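Pyruvate kinase 1 (Trypanosoma brucei brucei, PDB 4KCT) catalyses the pyruvate kinase reaction (phosphoenolpyruvate and ADP to pyruvate and ATP) and, like other pyruvate kinases, has an intrinsic decarboxylase activity. Local coordinates at residues E379-S384 and V478-D483; K395-L400 and R408-Y413; P418-T423 and L462-K467. One frame throughout, in Å; residues are numbered along the deposited sequence. Where two conformers were deposited one is given.

Interaction 1. Residues E379-S384 and V478-D483. With FDP (2,6-di-O-phosphono-beta-D-fructofuranose), chain F.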
loop_
_atom_site.group_PDB
_atom_site.type_symbol
_atom_site.label_atom_id
_atom_site.label_comp_id
_atom_site.label_asym_id
_atom_site.label_seq_id
_atom_site.Cartn_x
_atom_site.Cartn_y
_atom_site.Cartn_z
ATOM N N GLU A 379 15.884 -3.679 19.575
ATOM C CA GLU A 379 14.968 -2.899 18.759
ATOM C C GLU A 379 13.810 -3.718 18.185
ATOM O O GLU A 379 12.671 -3.256 18.195
ATOM C CB GLU A 379 15.688 -2.120 17.656
ATOM C CG GLU A 379 14.726 -1.202 16.919
ATOM C CD GLU A 379 15.419 -0.025 16.232
ATOM O OE1 GLU A 379 16.661 -0.037 16.126
ATOM O OE2 GLU A 379 14.705 0.849 15.713
ATOM N N ALA A 380 14.089 -4.939 17.728
ATOM C CA ALA A 380 13.014 -5.914 17.467
ATOM C C ALA A 380 12.080 -6.108 18.659
ATOM O O ALA A 380 10.836 -6.122 18.510
ATOM C CB ALA A 380 13.594 -7.237 17.014
ATOM N N VAL A 381 12.652 -6.227 19.852
ATOM C CA VAL A 381 11.821 -6.388 21.060
ATOM C C VAL A 381 10.933 -5.140 21.297
ATOM O O VAL A 381 9.713 -5.252 21.540
ATOM C CB VAL A 381 12.692 -6.718 22.311
ATOM C CG1 VAL A 381 11.898 -6.506 23.613
ATOM C CG2 VAL A 381 13.209 -8.175 22.228
ATOM N N CYS A 382 11.540 -3.957 21.241
ATOM C CA CYS A 382 10.782 -2.744 21.488
ATOM C C CYS A 382 9.719 -2.485 20.427
ATOM O O CYS A 382 8.577 -2.077 20.743
ATOM C CB CYS A 382 11.713 -1.532 21.704
ATOM S SG CYS A 382 12.680 -1.683 23.261
ATOM N N SER A 383 10.067 -2.698 19.171
ATOM C CA SER A 383 9.101 -2.476 18.105
ATOM C C SER A 383 7.956 -3.499 18.124
ATOM O O SER A 383 6.786 -3.124 17.979
ATOM C CB SER A 383 9.777 -2.441 16.734
ATOM O OG SER A 383 10.195 -3.714 16.337
ATOM N N SER A 384 8.251 -4.753 18.473
ATOM C CA SER A 384 7.194 -5.745 18.565
ATOM C C SER A 384 6.356 -5.573 19.836
ATOM O O SER A 384 5.180 -5.909 19.858
ATOM C CB SER A 384 7.767 -7.164 18.465
ATOM O OG SER A 384 8.172 -7.440 17.128
ATOM N N VAL A 478 1.857 -3.808 28.590
ATOM C CA VAL A 478 2.976 -4.468 27.904
ATOM C C VAL A 478 4.260 -4.116 28.640
ATOM O O VAL A 478 4.567 -2.932 28.830
ATOM C CB VAL A 478 3.080 -4.045 26.418
ATOM C CG1 VAL A 478 4.268 -4.785 25.742
ATOM C CG2 VAL A 478 1.754 -4.346 25.689
ATOM N N VAL A 479 5.004 -5.136 29.070
ATOM C CA VAL A 479 6.121 -4.939 30.011
ATOM C C VAL A 479 7.410 -5.412 29.345
ATOM O O VAL A 479 7.518 -6.568 28.943
ATOM C CB VAL A 479 5.915 -5.746 31.295
ATOM C CG1 VAL A 479 7.086 -5.551 32.265
ATOM C CG2 VAL A 479 4.583 -5.377 31.942
ATOM N N VAL A 480 8.399 -4.532 29.296
ATOM C CA VAL A 480 9.623 -4.791 28.548
ATOM C C VAL A 480 10.816 -4.662 29.507
ATOM O O VAL A 480 10.988 -3.624 30.169
ATOM C CB VAL A 480 9.791 -3.768 27.406
ATOM C CG1 VAL A 480 11.161 -3.938 26.716
ATOM C CG2 VAL A 480 8.628 -3.893 26.392
ATOM N N HIS A 481 11.635 -5.709 29.577
ATOM C CA HIS A 481 12.933 -5.654 30.280
ATOM C C HIS A 481 13.734 -6.868 29.879
ATOM O O HIS A 481 13.403 -7.513 28.883
ATOM C CB HIS A 481 12.757 -5.576 31.813
ATOM C CG HIS A 481 11.843 -6.643 32.392
ATOM N ND1 HIS A 481 12.241 -7.941 32.578
ATOM C CD2 HIS A 481 10.558 -6.548 32.931
ATOM C CE1 HIS A 481 11.227 -8.641 33.154
ATOM N NE2 HIS A 481 10.217 -7.791 33.402
ATOM N N ALA A 482 14.790 -7.213 30.627
ATOM C CA ALA A 482 15.560 -8.431 30.261
ATOM C C ALA A 482 15.054 -9.650 31.034
ATOM O O ALA A 482 14.325 -9.505 32.031
ATOM C CB ALA A 482 17.043 -8.233 30.484
ATOM N N ASP A 483 15.320 -10.842 30.504
ATOM C CA ASP A 483 15.044 -12.060 31.251
ATOM C C ASP A 483 16.100 -12.198 32.344
ATOM O O ASP A 483 16.833 -11.234 32.648
ATOM C CB ASP A 483 14.993 -13.295 30.329
ATOM C CG ASP A 483 16.353 -13.612 29.681
ATOM O OD1 ASP A 483 17.398 -13.141 30.199
ATOM O OD2 ASP A 483 16.369 -14.306 28.633
HETATM P P1 FDP F . 18.709 -4.334 34.535
HETATM O O1P FDP F . 17.501 -5.206 34.801
HETATM O O2P FDP F . 18.672 -3.056 35.334
HETATM O O3P FDP F . 20.043 -5.063 34.540
HETATM O O1 FDP F . 20.685 -5.429 31.977
HETATM C C1 FDP F . 19.312 -5.786 31.787
HETATM C C2 FDP F . 18.478 -4.511 31.752
HETATM O O2 FDP F . 18.535 -3.776 33.007
HETATM C C3 FDP F . 17.024 -4.765 31.368
HETATM O O3 FDP F . 16.277 -5.328 32.443
HETATM C C4 FDP F . 16.568 -3.348 31.060
HETATM O O4 FDP F . 15.333 -3.297 30.325
HETATM C C5 FDP F . 17.748 -2.838 30.247
HETATM O O5 FDP F . 18.911 -3.626 30.697
HETATM C C6 FDP F . 17.972 -1.350 30.487
HETATM O O6 FDP F . 18.868 -0.874 29.480
HETATM P P2 FDP F . 19.030 0.723 29.263
HETATM O O4P FDP F . 17.660 1.187 28.739
HETATM O O5P FDP F . 19.370 1.231 30.629
HETATM O O6P FDP F . 20.127 0.850 28.236
#
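Val-381 and Val-480 meet through one methyl group each. CG1 of Val-381 lies 4.1 Å from CG1 of Val-480, and the two side chains pass alongside one another, running in opposite senses. The same methyl, Val-480 CG1, also lies 4.4 Å from SG of Cys-382, the next residue of the helix. This is loose apolar packing of buried groups. In Val-480, CG1 stands anti to the backbone N (chi1 173°), which aims it at the helix, while the CB of the following residue, His-481, points away from the helix.

Just past Val-480 the chain meets the bound sugar bisphosphate. The amide N of Ala-482 donates a hydrogen bond of 3.0 Å to O3 of FDP, with an N-H...O angle of 154°. Ala-482 CB adds an apolar contact, lying 3.6 Å from C3 of the sugar. CA of His-481 comes within 3.4 Å of FDP O4.

The imidazole bonds to the backbone of the next residue. His-481 ND1 donates to Ala-482 O at 2.7 Å. The acceptor lies in the plane of the ring, so the bond helps hold the ring's rotation and ties it to the loop that carries the sugar-binding amide. His-481 NE2 is also hydrogen-bonded, to Arg-494 NH2.

Further out, the contact borders a second subunit. Asp-483 OD2 makes a salt bridge to Arg-494 NH1 of that subunit, and Val-381 packs on its Leu-495. Helix 377-392 thus lies between the central sheet and a neighbouring chain. The backbone just beyond strand 476-481 forms part of the effector site of the C-terminal alpha/beta domain, with the helix packed on the strand behind it; in the trypanosomatid pyruvate kinases this effector is fructose 2,6-bisphosphate.

Interaction 2. Residues K395-L400 and R408-Y413. With FDP (2,6-di-O-phosphono-beta-D-fructofuranose), chain F.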
loop_
_atom_site.group_PDB
_atom_site.type_symbol
_atom_site.label_atom_id
_atom_site.label_comp_id
_atom_site.label_asym_id
_atom_site.label_seq_id
_atom_site.Cartn_x
_atom_site.Cartn_y
_atom_site.Cartn_z
ATOM N N LYS A 395 -3.436 -0.261 27.705
ATOM C CA LYS A 395 -3.582 1.116 28.211
ATOM C C LYS A 395 -2.258 1.741 28.653
ATOM O O LYS A 395 -2.143 2.978 28.769
ATOM C CB LYS A 395 -4.615 1.168 29.342
ATOM C CG LYS A 395 -6.020 0.870 28.845
ATOM C CD LYS A 395 -7.085 1.390 29.778
ATOM C CE LYS A 395 -8.452 1.174 29.172
ATOM N NZ LYS A 395 -9.496 1.120 30.234
ATOM N N ALA A 396 -1.250 0.905 28.836
ATOM C CA ALA A 396 0.091 1.411 29.108
ATOM C C ALA A 396 1.145 0.414 28.707
ATOM O O ALA A 396 0.881 -0.791 28.615
ATOM C CB ALA A 396 0.246 1.778 30.604
ATOM N N MET A 397 2.369 0.902 28.581
ATOM C CA MET A 397 3.519 0.037 28.499
ATOM C C MET A 397 4.412 0.376 29.673
ATOM O O MET A 397 4.324 1.473 30.227
ATOM C CB MET A 397 4.260 0.292 27.186
ATOM C CG MET A 397 3.376 0.061 25.943
ATOM S SD MET A 397 4.314 0.304 24.409
ATOM C CE MET A 397 5.462 -1.094 24.472
ATOM N N LEU A 398 5.261 -0.561 30.050
ATOM C CA LEU A 398 6.160 -0.391 31.174
ATOM C C LEU A 398 7.526 -0.898 30.719
ATOM O O LEU A 398 7.613 -1.982 30.141
ATOM C CB LEU A 398 5.649 -1.242 32.356
ATOM C CG LEU A 398 6.525 -1.393 33.601
ATOM C CD1 LEU A 398 6.888 -0.036 34.152
ATOM C CD2 LEU A 398 5.724 -2.173 34.644
ATOM N N VAL A 399 8.573 -0.089 30.903
ATOM C CA VAL A 399 9.926 -0.484 30.495
ATOM C C VAL A 399 10.913 -0.161 31.623
ATOM O O VAL A 399 10.775 0.864 32.299
ATOM C CB VAL A 399 10.368 0.230 29.176
ATOM C CG1 VAL A 399 10.330 1.764 29.329
ATOM C CG2 VAL A 399 11.757 -0.261 28.707
ATOM N N LEU A 400 11.821 -1.095 31.907
ATOM C CA LEU A 400 12.952 -0.807 32.824
ATOM C C LEU A 400 14.112 -0.222 32.031
ATOM O O LEU A 400 14.547 -0.810 31.034
ATOM C CB LEU A 400 13.416 -2.091 33.532
ATOM C CG LEU A 400 12.626 -2.477 34.799
ATOM C CD1 LEU A 400 11.131 -2.377 34.553
ATOM C CD2 LEU A 400 13.006 -3.886 35.262
ATOM N N ARG A 408 13.498 5.451 25.162
ATOM C CA ARG A 408 13.515 6.150 23.873
ATOM C C ARG A 408 13.250 5.207 22.686
ATOM O O ARG A 408 12.671 5.611 21.684
ATOM C CB ARG A 408 14.849 6.901 23.679
ATOM C CG ARG A 408 14.976 8.136 24.593
ATOM C CD ARG A 408 16.217 8.978 24.235
ATOM N NE ARG A 408 17.424 8.381 24.780
ATOM C CZ ARG A 408 17.863 8.561 26.023
ATOM N NH1 ARG A 408 17.221 9.376 26.886
ATOM N NH2 ARG A 408 18.921 7.894 26.426
ATOM N N LEU A 409 13.728 3.976 22.787
ATOM C CA LEU A 409 13.527 2.989 21.734
ATOM C C LEU A 409 12.054 2.581 21.589
ATOM O O LEU A 409 11.575 2.360 20.484
ATOM C CB LEU A 409 14.402 1.748 22.002
ATOM C CG LEU A 409 14.759 0.832 20.832
ATOM C CD1 LEU A 409 15.242 1.633 19.599
ATOM C CD2 LEU A 409 15.836 -0.173 21.295
ATOM N N ILE A 410 11.354 2.446 22.695
ATOM C CA ILE A 410 9.901 2.244 22.650
ATOM C C ILE A 410 9.142 3.464 22.141
ATOM O O ILE A 410 8.294 3.350 21.253
ATOM C CB ILE A 410 9.354 1.859 24.018
ATOM C CG1 ILE A 410 9.923 0.480 24.431
ATOM C CG2 ILE A 410 7.815 1.837 23.998
ATOM C CD1 ILE A 410 9.512 0.076 25.845
ATOM N N SER A 411 9.510 4.643 22.637
ATOM C CA SER A 411 8.893 5.892 22.144
ATOM C C SER A 411 9.121 6.100 20.643
ATOM O O SER A 411 8.269 6.661 19.943
ATOM C CB SER A 411 9.424 7.109 22.937
ATOM O OG SER A 411 8.757 8.305 22.512
ATOM N N LYS A 412 10.248 5.608 20.136
ATOM C CA LYS A 412 10.553 5.747 18.717
ATOM C C LYS A 412 9.386 5.169 17.872
ATOM O O LYS A 412 9.086 5.673 16.777
ATOM C CB LYS A 412 11.855 4.996 18.397
ATOM C CG LYS A 412 12.094 4.758 16.927
ATOM C CD LYS A 412 13.466 4.077 16.714
ATOM C CE LYS A 412 13.765 3.955 15.219
ATOM N NZ LYS A 412 15.106 3.349 14.986
ATOM N N TYR A 413 8.748 4.111 18.371
ATOM C CA TYR A 413 7.685 3.431 17.602
ATOM C C TYR A 413 6.291 3.977 17.894
ATOM O O TYR A 413 5.307 3.534 17.295
ATOM C CB TYR A 413 7.755 1.903 17.782
ATOM C CG TYR A 413 8.941 1.323 17.046
ATOM C CD1 TYR A 413 8.898 1.172 15.644
ATOM C CD2 TYR A 413 10.190 1.263 17.663
ATOM C CE1 TYR A 413 10.024 0.745 14.930
ATOM C CE2 TYR A 413 11.332 0.911 16.939
ATOM C CZ TYR A 413 11.237 0.680 15.570
ATOM O OH TYR A 413 12.374 0.371 14.845
HETATM P P1 FDP F . 18.709 -4.334 34.535
HETATM O O1P FDP F . 17.501 -5.206 34.801
HETATM O O2P FDP F . 18.672 -3.056 35.334
HETATM O O3P FDP F . 20.043 -5.063 34.540
HETATM O O1 FDP F . 20.685 -5.429 31.977
HETATM C C1 FDP F . 19.312 -5.786 31.787
HETATM C C2 FDP F . 18.478 -4.511 31.752
HETATM O O2 FDP F . 18.535 -3.776 33.007
HETATM C C3 FDP F . 17.024 -4.765 31.368
HETATM O O3 FDP F . 16.277 -5.328 32.443
HETATM C C4 FDP F . 16.568 -3.348 31.060
HETATM O O4 FDP F . 15.333 -3.297 30.325
HETATM C C5 FDP F . 17.748 -2.838 30.247
HETATM O O5 FDP F . 18.911 -3.626 30.697
HETATM C C6 FDP F . 17.972 -1.350 30.487
HETATM O O6 FDP F . 18.868 -0.874 29.480
HETATM P P2 FDP F . 19.030 0.723 29.263
HETATM O O4P FDP F . 17.660 1.187 28.739
HETATM O O5P FDP F . 19.370 1.231 30.629
HETATM O O6P FDP F . 20.127 0.850 28.236
#
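Strand residue Val-399 and helix residue Ile-410 are the nearest pair along the two backbones, with their CA atoms 8.3 Å apart. Met-397 and Val-399 alternate with Leu-398 along the strand, so both point toward the helix while Leu-398 points away.

Ile-410 is the one helix residue that makes the contact, and it divides its two branches between the two strand side chains. The longer branch ends in CD1, which presses on Val-399. It lies 3.4 Å from Val-399 CB, closer than usual for two carbons. Val-399 CG2 is 3.7 Å and CG1 4.0 Å from the same methyl. The end of the isoleucine is therefore set against the branch point of the valine, with both valine methyls near it. The shorter branch, Ile-410 CG2, meets the end of Met-397. Both SD and CE of Met-397 lie 3.8 Å from it. The methionine chain is extended as far as the sulfur and then bends (chi3 68°), and the bend brings sulfur and methyl together against the tip of the isoleucine branch.

Around this core, Ile-410 also packs on Val-480, Cys-382 and Ile-419. It thus touches side chains from two neighbouring strands and another helix. Near the C-terminal end of the helix, Lys-412 NZ makes a salt bridge to Glu-379 OE2.

The strand end has a polar task. Leu-400 O accepts a hydrogen bond of 2.7 Å from the O4 hydroxyl of FDP. Ser-401 and Asn-402 in the connection, and Ser-406 in the first turn of helix 405-412, also bind FDP. This is the first half of a beta-alpha-beta unit, strand 396-400, helix 405-412 and strand 419-423, with its ligand at the C-terminal end of the strand, as is usual in parallel alpha/beta folds.

Interaction 3. Residues P418-T423 and L462-K467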
loop_
_atom_site.group_PDB
_atom_site.type_symbol
_atom_site.label_atom_id
_atom_site.label_comp_id
_atom_site.label_asym_id
_atom_site.label_seq_id
_atom_site.Cartn_x
_atom_site.Cartn_y
_atom_site.Cartn_z
ATOM N N PRO A 418 0.592 5.702 27.369
ATOM C CA PRO A 418 1.760 6.121 28.136
ATOM C C PRO A 418 2.846 5.031 28.187
ATOM O O PRO A 418 2.538 3.814 28.151
ATOM C CB PRO A 418 1.194 6.359 29.546
ATOM C CG PRO A 418 -0.255 6.647 29.315
ATOM C CD PRO A 418 -0.651 5.773 28.165
ATOM N N ILE A 419 4.091 5.459 28.206
ATOM C CA ILE A 419 5.210 4.549 28.449
ATOM C C ILE A 419 5.770 4.838 29.842
ATOM O O ILE A 419 6.444 5.856 30.063
ATOM C CB ILE A 419 6.337 4.797 27.456
ATOM C CG1 ILE A 419 5.833 4.670 26.016
ATOM C CG2 ILE A 419 7.533 3.867 27.737
ATOM C CD1 ILE A 419 6.853 5.192 25.013
ATOM N N ILE A 420 5.430 3.985 30.799
ATOM C CA ILE A 420 5.981 4.112 32.136
ATOM C C ILE A 420 7.395 3.552 32.170
ATOM O O ILE A 420 7.612 2.406 31.803
ATOM C CB ILE A 420 5.117 3.337 33.147
ATOM C CG1 ILE A 420 3.676 3.904 33.138
ATOM C CG2 ILE A 420 5.735 3.415 34.545
ATOM C CD1 ILE A 420 2.686 3.028 33.869
ATOM N N CYS A 421 8.364 4.384 32.542
ATOM C CA CYS A 421 9.727 3.940 32.619
ATOM C C CYS A 421 10.158 3.922 34.094
ATOM O O CYS A 421 10.169 4.982 34.772
ATOM C CB CYS A 421 10.641 4.871 31.832
ATOM S SG CYS A 421 12.407 4.471 32.048
ATOM N N VAL A 422 10.495 2.737 34.592
ATOM C CA VAL A 422 11.111 2.621 35.912
ATOM C C VAL A 422 12.622 2.651 35.768
ATOM O O VAL A 422 13.218 1.826 35.031
ATOM C CB VAL A 422 10.678 1.340 36.647
ATOM C CG1 VAL A 422 11.341 1.281 38.028
ATOM C CG2 VAL A 422 9.155 1.319 36.804
ATOM N N THR A 423 13.234 3.660 36.373
ATOM C CA THR A 423 14.642 3.884 36.211
ATOM C C THR A 423 15.349 3.911 37.562
ATOM O O THR A 423 14.754 4.249 38.582
ATOM C CB THR A 423 14.920 5.205 35.427
ATOM O OG1 THR A 423 16.322 5.339 35.207
ATOM C CG2 THR A 423 14.412 6.416 36.201
ATOM N N LEU A 462 3.887 -1.012 37.976
ATOM C CA LEU A 462 2.460 -1.375 37.900
ATOM C C LEU A 462 1.622 -0.658 38.977
ATOM O O LEU A 462 0.480 -0.248 38.727
ATOM C CB LEU A 462 2.291 -2.895 38.012
ATOM C CG LEU A 462 2.840 -3.707 36.817
ATOM C CD1 LEU A 462 2.673 -5.216 37.021
ATOM C CD2 LEU A 462 2.235 -3.261 35.492
ATOM N N ASP A 463 2.203 -0.467 40.152
ATOM C CA ASP A 463 1.540 0.316 41.213
ATOM C C ASP A 463 1.396 1.760 40.789
ATOM O O ASP A 463 0.353 2.389 41.012
ATOM C CB ASP A 463 2.338 0.254 42.511
ATOM C CG ASP A 463 2.156 -1.068 43.251
ATOM O OD1 ASP A 463 1.264 -1.868 42.870
ATOM O OD2 ASP A 463 2.991 -1.367 44.121
ATOM N N PHE A 464 2.434 2.280 40.144
ATOM C CA PHE A 464 2.391 3.633 39.627
ATOM C C PHE A 464 1.311 3.795 38.562
ATOM O O PHE A 464 0.542 4.752 38.601
ATOM C CB PHE A 464 3.764 4.055 39.107
ATOM C CG PHE A 464 3.815 5.449 38.571
ATOM C CD1 PHE A 464 4.091 6.529 39.420
ATOM C CD2 PHE A 464 3.751 5.677 37.200
ATOM C CE1 PHE A 464 4.257 7.819 38.910
ATOM C CE2 PHE A 464 3.894 6.961 36.686
ATOM C CZ PHE A 464 4.137 8.037 37.545
ATOM N N ALA A 465 1.221 2.849 37.628
ATOM C CA ALA A 465 0.158 2.897 36.614
ATOM C C ALA A 465 -1.236 2.992 37.246
ATOM O O ALA A 465 -2.114 3.682 36.721
ATOM C CB ALA A 465 0.227 1.681 35.678
ATOM N N LYS A 466 -1.471 2.198 38.283
ATOM C CA LYS A 466 -2.787 2.185 38.963
ATOM C C LYS A 466 -3.033 3.508 39.681
ATOM O O LYS A 466 -4.088 4.117 39.536
ATOM C CB LYS A 466 -2.865 1.027 39.976
ATOM C CG LYS A 466 -3.065 -0.340 39.349
ATOM C CD LYS A 466 -3.295 -1.415 40.405
ATOM C CE LYS A 466 -4.719 -1.385 40.914
ATOM N NZ LYS A 466 -4.976 -2.512 41.853
ATOM N N LYS A 467 -2.035 3.955 40.438
ATOM C CA LYS A 467 -2.153 5.166 41.231
ATOM C C LYS A 467 -2.364 6.404 40.356
ATOM O O LYS A 467 -3.183 7.263 40.665
ATOM C CB LYS A 467 -0.916 5.330 42.124
ATOM C CG LYS A 467 -0.694 6.742 42.641
ATOM C CD LYS A 467 -0.424 6.755 44.137
ATOM C CE LYS A 467 -0.120 8.171 44.619
ATOM N NZ LYS A 467 -0.821 8.482 45.896
#
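The torsions of Ile-420 send its two branches to two successive helix residues, Phe-464 and Ala-465. CG1 sits beside the backbone N (chi1 -60°), and the chain then runs on extended (chi2 168°), carrying CD1 out to the helix. CG2 is anti to the backbone N and turns toward the phenylalanine. Phe-464 has its own CG anti to its backbone N (chi1 -179°), which swings the ring to the sheet.

The closest approach is at the alanine. Ile-420 CD1 lies 3.3 Å from Ala-465 CB, a short distance for two methyl carbons, and 3.7 Å from Ala-465 CA. The small side chain lets the helix backbone come near the strand at this point: the CA atoms of Ile-420 and Ala-465 are 7.4 Å apart. The second contact is more relaxed. Ile-420 CG2 stands 4.0 Å from CD2 of Phe-464, and the two side chains cross obliquely.

The ring continues past Ile-420 onto Val-439 and Val-441 of the next strand. Leu-462, about one turn before Ala-465, packs on Leu-398 of the strand on the other side. The helix therefore spans three strands, while Ile-419 packs on Ile-410 and Ser-411 of helix 405-412.

All of the contact between the two segments is apolar. The side chain of Ile-420 is about 12 Å from the bound effector, so this is structural packing rather than part of the site. A largely parallel sheet with helices packed on both faces is typical of a three-layer alpha/beta/alpha fold, here the C-terminal domain of pyruvate kinase.

Overall arrangement
All three contacts are apolar and largely buried, though interaction 3 includes the partly exposed Phe-464. All belong to one mixed sheet of the alpha/beta domain. Interactions 1 and 2 share a face: their helices pack against each other, and their strands are neighbours. Both end at FDP, one giving a backbone N-H and the other a carbonyl oxygen. Interaction 3 lies on the opposite face and has no such polar end. It is linked to interaction 2 by backbone hydrogen bonds between strands 396-400 and 419-423, and comes no nearer to interaction 1 than about 5 Å between nearest atoms. Interaction 1 alone also borders another subunit. Packing is tight in interactions 2 and 3 and looser in interaction 1.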